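Local structure of dipeptidase AC. Metallo peptidase. MEROPS family M19 (3LY0) at residues F16-L21 / A56-S61; E139-I144 / R160-V165; D209-N214 / T232-H237; L263-S268 / V301-D306. The protein probably hydrolyses dipeptides with a pair of zinc ions, and binds a phosphinate mimic of L-Ala-D-Ala across them. One frame throughout, in Å; residues are numbered along the deposited sequence.

Interaction 1 (F16-L21 / A56-S61); sequences FLLRLL and AIYVPS. With LY0 ((2R)-3-[(R)-[(1R)-1-aminoethyl](hydroxy)phosphoryl]-2-methylpropanoic acid), chain C.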
# COMPACT_ATOMS: atom_id res chain seq x y z
N PHE A 16 2.15 -7.75 -5.93
CA PHE A 16 2.17 -8.76 -6.97
C PHE A 16 3.44 -8.69 -7.83
O PHE A 16 3.96 -9.72 -8.25
CB PHE A 16 0.94 -8.65 -7.86
CG PHE A 16 0.89 -9.67 -8.95
CD1 PHE A 16 1.13 -9.30 -10.26
CD2 PHE A 16 0.65 -11.01 -8.65
CE1 PHE A 16 1.10 -10.24 -11.27
CE2 PHE A 16 0.62 -11.95 -9.65
CZ PHE A 16 0.84 -11.57 -10.97
N LEU A 17 3.94 -7.49 -8.09
CA LEU A 17 5.12 -7.35 -8.94
C LEU A 17 6.33 -8.08 -8.35
O LEU A 17 7.22 -8.51 -9.09
CB LEU A 17 5.45 -5.88 -9.20
CG LEU A 17 4.48 -5.13 -10.11
CD1 LEU A 17 4.80 -3.65 -10.10
CD2 LEU A 17 4.53 -5.68 -11.55
N LEU A 18 6.38 -8.22 -7.03
CA LEU A 18 7.49 -8.93 -6.42
C LEU A 18 7.51 -10.38 -6.88
O LEU A 18 8.57 -10.99 -7.02
CB LEU A 18 7.42 -8.82 -4.89
CG LEU A 18 8.60 -9.37 -4.10
CD1 LEU A 18 9.85 -8.54 -4.33
CD2 LEU A 18 8.24 -9.38 -2.61
N ARG A 19 6.33 -10.94 -7.13
CA ARG A 19 6.27 -12.32 -7.58
C ARG A 19 6.80 -12.48 -9.00
O ARG A 19 7.41 -13.49 -9.33
CB ARG A 19 4.86 -12.87 -7.42
CG ARG A 19 4.55 -13.11 -5.94
CD ARG A 19 3.14 -13.56 -5.68
NE ARG A 19 2.79 -14.70 -6.52
CZ ARG A 19 1.56 -14.93 -6.97
NH1 ARG A 19 0.57 -14.10 -6.64
NH2 ARG A 19 1.33 -15.97 -7.75
N LEU A 20 6.60 -11.45 -9.82
CA LEU A 20 7.16 -11.48 -11.16
C LEU A 20 8.67 -11.25 -11.13
O LEU A 20 9.41 -11.87 -11.90
CB LEU A 20 6.46 -10.47 -12.08
CG LEU A 20 4.95 -10.71 -12.21
CD1 LEU A 20 4.32 -9.78 -13.23
CD2 LEU A 20 4.64 -12.18 -12.54
N LEU A 21 9.12 -10.39 -10.22
CA LEU A 21 10.55 -10.17 -10.02
C LEU A 21 11.24 -11.47 -9.66
O LEU A 21 12.34 -11.76 -10.14
CB LEU A 21 10.80 -9.14 -8.91
CG LEU A 21 12.27 -8.75 -8.68
CD1 LEU A 21 12.81 -7.94 -9.85
CD2 LEU A 21 12.47 -8.00 -7.37
N ALA A 56 2.74 -1.89 -6.29
CA ALA A 56 3.98 -1.37 -5.74
C ALA A 56 5.22 -1.93 -6.40
O ALA A 56 5.34 -3.15 -6.61
CB ALA A 56 4.02 -1.65 -4.23
N ILE A 57 6.13 -1.02 -6.71
CA ILE A 57 7.50 -1.33 -7.05
C ILE A 57 8.28 -1.16 -5.75
O ILE A 57 8.40 -0.05 -5.24
CB ILE A 57 8.03 -0.36 -8.11
CG1 ILE A 57 7.27 -0.55 -9.43
CG2 ILE A 57 9.54 -0.51 -8.29
CD1 ILE A 57 7.46 0.58 -10.41
N TYR A 58 8.79 -2.26 -5.21
CA TYR A 58 9.48 -2.26 -3.93
C TYR A 58 10.76 -3.06 -4.09
O TYR A 58 10.73 -4.17 -4.61
CB TYR A 58 8.57 -2.87 -2.85
CG TYR A 58 9.28 -3.73 -1.82
CD1 TYR A 58 9.99 -3.17 -0.77
CD2 TYR A 58 9.21 -5.12 -1.91
CE1 TYR A 58 10.63 -3.97 0.16
CE2 TYR A 58 9.84 -5.92 -0.98
CZ TYR A 58 10.55 -5.35 0.05
OH TYR A 58 11.17 -6.17 0.97
N VAL A 59 11.88 -2.47 -3.68
CA VAL A 59 13.19 -3.09 -3.85
C VAL A 59 13.56 -3.85 -2.58
O VAL A 59 13.76 -3.25 -1.53
CB VAL A 59 14.27 -2.02 -4.16
CG1 VAL A 59 15.66 -2.66 -4.24
CG2 VAL A 59 13.93 -1.28 -5.44
N PRO A 60 13.66 -5.19 -2.67
CA PRO A 60 13.99 -5.95 -1.45
C PRO A 60 15.45 -5.81 -1.04
O PRO A 60 16.34 -5.67 -1.88
CB PRO A 60 13.73 -7.41 -1.86
CG PRO A 60 12.87 -7.33 -3.10
CD PRO A 60 13.27 -6.06 -3.79
N SER A 61 15.69 -5.88 0.27
CA SER A 61 17.04 -5.95 0.83
C SER A 61 17.56 -7.39 0.73
O SER A 61 16.77 -8.32 0.54
CB SER A 61 17.02 -5.52 2.29
OG SER A 61 16.91 -4.11 2.41
P LY0 C . 5.24 -4.58 2.53
C1 LY0 C . 7.51 -6.12 1.98
N1 LY0 C . 6.51 -4.74 0.17
C2 LY0 C . 6.25 -5.55 1.35
C4 LY0 C . 4.56 -5.69 3.83
C5 LY0 C . 4.74 -5.20 5.25
C6 LY0 C . 4.35 -3.75 5.42
C7 LY0 C . 4.18 -6.12 6.30
O31 LY0 C . 4.16 -3.95 1.70
O32 LY0 C . 6.13 -3.45 3.15
O61 LY0 C . 4.72 -3.11 6.55
O62 LY0 C . 3.74 -3.13 4.54
O HOH W 1 2.99 -4.87 -7.21
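L17 opens the contact by laying CD1 beside the end of strand 50-57, 3.6 Å from the carbonyl O of A56 and 4.0 Å from CG1 of I57. Its backbone N is tied to the same carbonyl through a water, which accepts from L17 N and lies 3.0 Å from A56 O. One residue on, L18 splits its two methyls between different partners. With CG anti to the backbone N (chi1 -173°), CD2 comes up to the ring edge of Y58, 4.1 Å from CE2, while CD1 presses on P60 CG at a tight 3.5 Å. In this TIM-barrel metallopeptidase of family M19 the contact lies at the C-terminal end of strand 50-57, where helix 16-22 packs on the strand and on the loop that enters the ligand pocket. The Y58 ring is sandwiched: P60 N sits over the centre of one face, and the inhibitor amine N1 lies over the other, 3.4 Å from CD2. A leucine in place of Y58 would probably leave the amine without its flat aromatic floor and H65, which is hydrogen-bonded to the phenol oxygen, without that partner. Last, CD2 of L21 reaches the P60 ring, 4.1 Å from its CD.

Interaction 2 (E139-I144 / R160-V165); sequences EGAEAI and RSLGPV. With ZN (zinc ion), chain D; ZN (zinc ion), chain E; LY0 ((2R)-3-[(R)-[(1R)-1-aminoethyl](hydroxy)phosphoryl]-2-methylpropanoic acid), chain C.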
# COMPACT_ATOMS: atom_id res chain seq x y z
N GLU A 139 7.32 2.04 -3.68
CA GLU A 139 7.32 1.90 -2.23
C GLU A 139 8.76 1.99 -1.77
O GLU A 139 9.49 1.00 -1.80
CB GLU A 139 6.74 0.55 -1.83
CG GLU A 139 6.79 0.28 -0.33
CD GLU A 139 5.98 -0.95 0.08
OE1 GLU A 139 5.83 -1.87 -0.73
OE2 GLU A 139 5.50 -0.99 1.22
N GLY A 140 9.17 3.19 -1.34
CA GLY A 140 10.57 3.48 -1.08
C GLY A 140 11.16 4.08 -2.33
O GLY A 140 11.00 3.54 -3.42
N ALA A 141 11.82 5.22 -2.19
CA ALA A 141 12.26 5.99 -3.35
C ALA A 141 13.75 5.83 -3.67
O ALA A 141 14.36 6.75 -4.22
CB ALA A 141 11.90 7.45 -3.17
N GLU A 142 14.32 4.68 -3.34
CA GLU A 142 15.74 4.45 -3.58
C GLU A 142 16.14 4.60 -5.05
O GLU A 142 17.27 4.97 -5.34
CB GLU A 142 16.15 3.06 -3.13
CG GLU A 142 16.14 2.88 -1.63
CD GLU A 142 14.83 2.36 -1.08
OE1 GLU A 142 13.81 2.31 -1.81
OE2 GLU A 142 14.83 2.01 0.11
N ALA A 143 15.23 4.30 -5.97
CA ALA A 143 15.54 4.44 -7.38
C ALA A 143 15.59 5.89 -7.83
O ALA A 143 15.89 6.17 -8.99
CB ALA A 143 14.54 3.66 -8.22
N ILE A 144 15.27 6.82 -6.92
CA ILE A 144 15.35 8.25 -7.21
C ILE A 144 16.57 8.84 -6.50
O ILE A 144 16.69 8.75 -5.28
CB ILE A 144 14.08 8.99 -6.69
CG1 ILE A 144 12.79 8.27 -7.11
CG2 ILE A 144 14.09 10.45 -7.15
CD1 ILE A 144 12.66 8.06 -8.59
N ARG A 160 2.73 7.37 -10.61
CA ARG A 160 1.76 8.33 -10.10
C ARG A 160 1.66 8.38 -8.57
O ARG A 160 0.89 9.19 -8.03
CB ARG A 160 0.38 8.07 -10.70
CG ARG A 160 0.28 8.35 -12.21
CD ARG A 160 0.41 9.84 -12.50
NE ARG A 160 0.34 10.16 -13.93
CZ ARG A 160 1.38 10.16 -14.75
NH1 ARG A 160 1.22 10.50 -16.03
NH2 ARG A 160 2.58 9.82 -14.31
N SER A 161 2.44 7.55 -7.89
CA SER A 161 2.36 7.43 -6.45
C SER A 161 3.71 7.00 -5.93
O SER A 161 4.38 6.17 -6.54
CB SER A 161 1.33 6.35 -6.11
OG SER A 161 1.16 6.24 -4.71
N LEU A 162 4.11 7.55 -4.79
CA LEU A 162 5.44 7.31 -4.24
C LEU A 162 5.44 7.41 -2.72
O LEU A 162 5.02 8.43 -2.16
CB LEU A 162 6.43 8.32 -4.84
CG LEU A 162 7.86 8.32 -4.31
CD1 LEU A 162 8.51 6.97 -4.50
CD2 LEU A 162 8.69 9.42 -4.98
N GLY A 163 5.91 6.35 -2.06
CA GLY A 163 6.28 6.44 -0.66
C GLY A 163 7.77 6.73 -0.56
O GLY A 163 8.59 5.96 -1.05
N PRO A 164 8.14 7.86 0.06
CA PRO A 164 9.58 8.19 0.11
C PRO A 164 10.44 7.09 0.73
O PRO A 164 11.60 6.93 0.34
CB PRO A 164 9.61 9.45 0.96
CG PRO A 164 8.27 10.10 0.72
CD PRO A 164 7.30 8.95 0.57
N VAL A 165 9.90 6.37 1.71
CA VAL A 165 10.64 5.30 2.34
C VAL A 165 9.84 4.02 2.49
O VAL A 165 8.61 4.04 2.58
CB VAL A 165 11.15 5.71 3.74
CG1 VAL A 165 11.97 7.00 3.68
CG2 VAL A 165 9.99 5.83 4.75
ZN ZN D . 4.58 -3.59 -0.44
ZN ZN E . 4.55 -1.92 2.84
P LY0 C . 5.24 -4.58 2.53
C1 LY0 C . 7.51 -6.12 1.98
N1 LY0 C . 6.51 -4.74 0.17
C2 LY0 C . 6.25 -5.55 1.35
C4 LY0 C . 4.56 -5.69 3.83
C5 LY0 C . 4.74 -5.20 5.25
C6 LY0 C . 4.35 -3.75 5.42
C7 LY0 C . 4.18 -6.12 6.30
O31 LY0 C . 4.16 -3.95 1.70
O32 LY0 C . 6.13 -3.45 3.15
O61 LY0 C . 4.72 -3.11 6.55
O62 LY0 C . 3.74 -3.13 4.54
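E139 and G163 form a parallel bridge between strands 132-139 and 159-163, neighbours in the TIM-barrel wall, and just beyond it G140 N donates to G163 O at 2.8 Å. The side chain of E139 leaves this bridge nearly straight: CG is anti to the backbone N (chi1 176°) and the chain stays extended beyond it, which carries the carboxylate out to the metals. There the two oxygens part company. OE1 binds one zinc and OE2 the other, each at 2.1 Å, the bridging role of a shared carboxylate in a binuclear centre. H13 and D15 complete the protein ligands of the first zinc, H212 and H233 those of the second, and the phosphinate O31 of the inhibitor touches both.

Away from the metals the side-chain contact is apolar, between A141 and L162. L162 also has CG anti to its N, and this swings CD1 across to the methyl of A141, 3.7 Å away; the same methyl lies 3.6 Å from P164 O. That carbonyl accepts from A141 N, which stands above the carbonyl plane. G140 has a positive phi (93°) at which a CB would be jammed against the preceding carbonyl and E142 OE1.

Because one carboxylate serves two cations, its negative charge is probably shared between them and should offset part of their mutual repulsion.

Interaction 3 (D209-N214 / T232-H237); sequences DLSHLN and THSNAH. With ZN (zinc ion), chain E; LY0 ((2R)-3-[(R)-[(1R)-1-aminoethyl](hydroxy)phosphoryl]-2-methylpropanoic acid), chain C.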
# COMPACT_ATOMS: atom_id res chain seq x y z
N ASP A 209 2.86 8.73 -0.32
CA ASP A 209 2.35 7.68 0.56
C ASP A 209 3.18 7.67 1.85
O ASP A 209 4.40 7.51 1.81
CB ASP A 209 2.48 6.33 -0.15
CG ASP A 209 1.92 5.17 0.67
OD1 ASP A 209 1.31 5.39 1.74
OD2 ASP A 209 2.11 4.02 0.22
N LEU A 210 2.49 7.85 2.97
CA LEU A 210 3.14 7.92 4.28
C LEU A 210 3.33 6.57 4.95
O LEU A 210 4.02 6.48 5.97
CB LEU A 210 2.32 8.83 5.20
CG LEU A 210 2.06 10.24 4.68
CD1 LEU A 210 0.89 10.87 5.42
CD2 LEU A 210 3.31 11.08 4.84
N SER A 211 2.73 5.50 4.42
CA SER A 211 2.96 4.18 5.01
C SER A 211 4.46 3.88 5.02
O SER A 211 5.15 4.05 4.00
CB SER A 211 2.18 3.08 4.27
OG SER A 211 0.78 3.22 4.43
N HIS A 212 4.93 3.45 6.19
CA HIS A 212 6.35 3.17 6.50
C HIS A 212 7.13 4.36 7.02
O HIS A 212 8.14 4.16 7.68
CB HIS A 212 7.12 2.55 5.34
CG HIS A 212 6.66 1.17 5.00
ND1 HIS A 212 7.14 0.05 5.64
CD2 HIS A 212 5.79 0.73 4.06
CE1 HIS A 212 6.55 -1.02 5.13
NE2 HIS A 212 5.74 -0.63 4.16
N LEU A 213 6.70 5.57 6.69
CA LEU A 213 7.41 6.76 7.15
C LEU A 213 7.26 6.87 8.66
O LEU A 213 6.19 6.61 9.19
CB LEU A 213 6.86 7.99 6.45
CG LEU A 213 7.65 9.29 6.58
CD1 LEU A 213 9.11 9.15 6.12
CD2 LEU A 213 6.96 10.39 5.81
N ASN A 214 8.34 7.22 9.35
CA ASN A 214 8.26 7.40 10.79
C ASN A 214 7.51 8.68 11.15
O ASN A 214 7.10 9.46 10.29
CB ASN A 214 9.64 7.28 11.45
CG ASN A 214 10.57 8.45 11.12
OD1 ASN A 214 10.14 9.53 10.68
ND2 ASN A 214 11.87 8.24 11.36
N THR A 232 -1.32 4.40 2.37
CA THR A 232 -2.03 3.42 1.55
C THR A 232 -2.33 2.10 2.25
O THR A 232 -3.28 1.41 1.88
CB THR A 232 -1.28 3.07 0.25
OG1 THR A 232 -0.01 2.50 0.58
CG2 THR A 232 -1.09 4.30 -0.66
N HIS A 233 -1.52 1.74 3.24
CA HIS A 233 -1.69 0.45 3.91
C HIS A 233 -1.22 0.51 5.37
O HIS A 233 -0.17 -0.02 5.73
CB HIS A 233 -1.08 -0.73 3.09
CG HIS A 233 0.39 -0.62 2.80
ND1 HIS A 233 0.96 0.43 2.11
CD2 HIS A 233 1.41 -1.49 3.04
CE1 HIS A 233 2.26 0.23 1.99
NE2 HIS A 233 2.55 -0.94 2.52
N SER A 234 -2.03 1.17 6.19
CA SER A 234 -1.71 1.39 7.61
C SER A 234 -2.98 1.36 8.42
O SER A 234 -4.03 1.83 7.96
CB SER A 234 -1.04 2.76 7.81
OG SER A 234 0.19 2.84 7.11
N ASN A 235 -2.89 0.85 9.65
CA ASN A 235 -4.06 0.71 10.52
C ASN A 235 -3.99 1.61 11.75
O ASN A 235 -3.19 2.54 11.80
CB ASN A 235 -4.28 -0.76 10.87
CG ASN A 235 -4.51 -1.61 9.62
OD1 ASN A 235 -4.93 -1.10 8.58
ND2 ASN A 235 -4.22 -2.91 9.71
N ALA A 236 -4.85 1.34 12.73
CA ALA A 236 -4.98 2.24 13.88
C ALA A 236 -4.10 1.83 15.04
O ALA A 236 -4.30 0.77 15.64
CB ALA A 236 -6.44 2.31 14.32
N HIS A 237 -3.14 2.69 15.38
CA HIS A 237 -2.21 2.43 16.48
C HIS A 237 -2.94 2.23 17.80
O HIS A 237 -2.50 1.45 18.65
CB HIS A 237 -1.22 3.57 16.59
CG HIS A 237 -0.02 3.24 17.42
ND1 HIS A 237 0.02 3.43 18.79
CD2 HIS A 237 1.17 2.70 17.09
CE1 HIS A 237 1.19 3.04 19.25
NE2 HIS A 237 1.91 2.59 18.24
ZN ZN E . 4.55 -1.92 2.84
P LY0 C . 5.24 -4.58 2.53
C1 LY0 C . 7.51 -6.12 1.98
N1 LY0 C . 6.51 -4.74 0.17
C2 LY0 C . 6.25 -5.55 1.35
C4 LY0 C . 4.56 -5.69 3.83
C5 LY0 C . 4.74 -5.20 5.25
C6 LY0 C . 4.35 -3.75 5.42
C7 LY0 C . 4.18 -6.12 6.30
O31 LY0 C . 4.16 -3.95 1.70
O32 LY0 C . 6.13 -3.45 3.15
O61 LY0 C . 4.72 -3.11 6.55
O62 LY0 C . 3.74 -3.13 4.54
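S211 reaches across to two residues at once, and with D209 and H233 it carries this contact between two loops at the C-terminal ends of neighbouring TIM-barrel strands, the usual seat of the active site in this fold. The serine OG accepts from H233 N over 3.0 Å in a nearly straight bond (166°) and shares a second hydrogen bond with S234 OG at 2.8 Å. Its CB meanwhile lies 3.6 Å from ND1 of the H233 ring.

D209 grips T232 with both carboxylate oxygens. OD1 accepts from T232 N at 2.9 Å, and OD2 accepts a hydrogen bond from the hydroxyl OG1 of T232 at 2.6 Å. OD1 is also met by S211 N, which closes an Asx turn; the two N-H groups come from opposite faces of the carboxylate, so that one buried oxygen is held from both sides.

H233 is the metal ligand that this network positions. Its CG sits between the backbone N and the carbonyl carbon (chi1 59°), which turns ND1 back onto T232 OG1 and points NE2 at the zinc. The chain from D209 through T232 to the imidazole is a second shell that fixes the ring's rotation and would be expected to strengthen NE2 as a donor to the metal. H212, whose ND1 is hydrogen-bonded to S167 OG, brings the other imidazole to the same ion. The two rings are inclined at 61°, and their NE2 atoms, both on the zinc, lie 3.6 Å apart.

Interaction 4 (L263-S268 / V301-D306); sequences LNFATS and VGMGSD. With LY0 ((2R)-3-[(R)-[(1R)-1-aminoethyl](hydroxy)phosphoryl]-2-methylpropanoic acid), chain C.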
# COMPACT_ATOMS: atom_id res chain seq x y z
N LEU A 263 -6.91 0.31 4.72
CA LEU A 263 -6.79 -0.76 5.71
C LEU A 263 -5.86 -1.87 5.24
O LEU A 263 -6.11 -2.50 4.21
CB LEU A 263 -8.17 -1.36 6.01
CG LEU A 263 -8.18 -2.40 7.13
CD1 LEU A 263 -8.23 -1.75 8.50
CD2 LEU A 263 -9.35 -3.38 6.93
N ASN A 264 -4.80 -2.12 6.01
CA ASN A 264 -3.82 -3.15 5.71
C ASN A 264 -4.32 -4.50 6.24
O ASN A 264 -4.73 -4.59 7.40
CB ASN A 264 -2.49 -2.76 6.35
CG ASN A 264 -1.33 -3.59 5.85
OD1 ASN A 264 -1.49 -4.77 5.57
ND2 ASN A 264 -0.16 -2.97 5.74
N PHE A 265 -4.33 -5.52 5.39
CA PHE A 265 -4.81 -6.84 5.81
C PHE A 265 -3.75 -7.64 6.57
O PHE A 265 -4.01 -8.76 7.01
CB PHE A 265 -5.28 -7.70 4.63
CG PHE A 265 -6.45 -7.14 3.85
CD1 PHE A 265 -7.18 -6.05 4.31
CD2 PHE A 265 -6.82 -7.72 2.64
CE1 PHE A 265 -8.23 -5.55 3.57
CE2 PHE A 265 -7.87 -7.23 1.90
CZ PHE A 265 -8.59 -6.14 2.37
N ALA A 266 -2.55 -7.09 6.72
CA ALA A 266 -1.50 -7.80 7.43
C ALA A 266 -1.93 -8.14 8.85
O ALA A 266 -2.33 -7.27 9.61
CB ALA A 266 -0.23 -6.95 7.47
N THR A 267 -1.85 -9.43 9.18
CA THR A 267 -2.22 -9.93 10.50
C THR A 267 -1.53 -9.11 11.60
O THR A 267 -2.16 -8.74 12.60
CB THR A 267 -1.83 -11.41 10.62
OG1 THR A 267 -0.47 -11.57 10.17
CG2 THR A 267 -2.72 -12.25 9.71
N SER A 268 -0.25 -8.82 11.39
CA SER A 268 0.57 -8.13 12.39
C SER A 268 0.04 -6.76 12.75
O SER A 268 0.31 -6.25 13.84
CB SER A 268 1.99 -7.98 11.87
OG SER A 268 2.52 -9.25 11.52
N VAL A 301 -11.53 6.50 4.29
CA VAL A 301 -11.05 5.15 4.59
C VAL A 301 -11.34 4.23 3.41
O VAL A 301 -12.39 4.31 2.78
CB VAL A 301 -11.74 4.57 5.83
CG1 VAL A 301 -11.15 3.21 6.16
CG2 VAL A 301 -11.61 5.53 7.01
N GLY A 302 -10.39 3.36 3.09
CA GLY A 302 -10.62 2.34 2.09
C GLY A 302 -9.79 1.11 2.38
O GLY A 302 -9.36 0.92 3.52
N MET A 303 -9.59 0.28 1.37
CA MET A 303 -8.77 -0.92 1.52
C MET A 303 -7.35 -0.64 1.07
O MET A 303 -7.12 0.07 0.08
CB MET A 303 -9.33 -2.08 0.70
CG MET A 303 -10.81 -2.37 0.93
SD MET A 303 -11.25 -3.07 2.56
CE MET A 303 -11.92 -1.62 3.39
N GLY A 304 -6.39 -1.24 1.78
CA GLY A 304 -4.98 -1.21 1.42
C GLY A 304 -4.37 -2.57 1.72
O GLY A 304 -3.50 -2.70 2.58
N SER A 305 -4.84 -3.57 0.97
CA SER A 305 -4.71 -4.99 1.29
C SER A 305 -3.33 -5.45 1.74
O SER A 305 -3.20 -6.20 2.72
CB SER A 305 -5.13 -5.83 0.08
OG SER A 305 -4.23 -5.64 -1.01
N ASP A 306 -2.30 -5.01 1.02
CA ASP A 306 -0.97 -5.60 1.13
C ASP A 306 -1.00 -7.03 0.60
O ASP A 306 -0.19 -7.87 1.00
CB ASP A 306 -0.47 -5.57 2.58
CG ASP A 306 0.99 -5.15 2.69
OD1 ASP A 306 1.69 -5.01 1.65
OD2 ASP A 306 1.45 -4.95 3.83
P LY0 C . 5.24 -4.58 2.53
C1 LY0 C . 7.51 -6.12 1.98
N1 LY0 C . 6.51 -4.74 0.17
C2 LY0 C . 6.25 -5.55 1.35
C4 LY0 C . 4.56 -5.69 3.83
C5 LY0 C . 4.74 -5.20 5.25
C6 LY0 C . 4.35 -3.75 5.42
C7 LY0 C . 4.18 -6.12 6.30
O31 LY0 C . 4.16 -3.95 1.70
O32 LY0 C . 6.13 -3.45 3.15
O61 LY0 C . 4.72 -3.11 6.55
O62 LY0 C . 3.74 -3.13 4.54
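N264 and D306 meet with amide and carboxylate planes 69° apart, at the point where two parallel TIM-barrel strands, 260-263 and 301-303, run out into the loops around the active site. ND2 of the asparagine donates to OD2 of D306 at 3.2 Å, approaching from above the carboxylate plane. The other end of the amide turns back on its own chain: OD1 accepts from A266 N at 2.8 Å, an Asx turn, and also lies against CB of D306. CG anti to the backbone N (chi1 -167°) lets the amide reach both partners, and ND2 gives a further hydrogen bond to H233 O. A leucine at N264 would probably leave D306 OD2 and H233 O without this donor and open the turn at A266.

The ring of F265 is laid on the backbone of S305, whose CA stands over the ring centre in a CH-pi contact, 3.7 Å from the centroid and 12° off the normal. M303 comes to the edge instead, SD lying 4.0 Å from CE1 in a Met-aromatic contact, while F307 meets the ring edge-to-face. Between the main chains, L263 N to G302 O and G304 N to L263 O make the L263-M303 bridge, and F265 N to S305 O adds a bond past it.

D306 itself belongs to the ligand pocket and binds zinc in another structure of this protein; here it is not a zinc ligand, and its OD1 lies 2.7 Å from the phosphinate O31.

Overall arrangement
The four contacts follow one another along the chain and converge on a single ligand, each bringing at least one residue to the inhibitor. Interactions 1 and 2 touch on the same sheet, where I57 O and E139 N lie 2.8 Å apart. Interaction 2 continues into interaction 3 through L162 O and D209 N, at 2.9 Å, and both supply ligands to the second zinc. Interactions 3 and 4, with centres about 10 Å apart, are the closest pair; N235 OD1 meets N264 N at 2.8 Å. Interactions 1 and 4 do not touch, their nearest atoms being about 7 Å apart, yet both reach the inhibitor, through Y58 and D306.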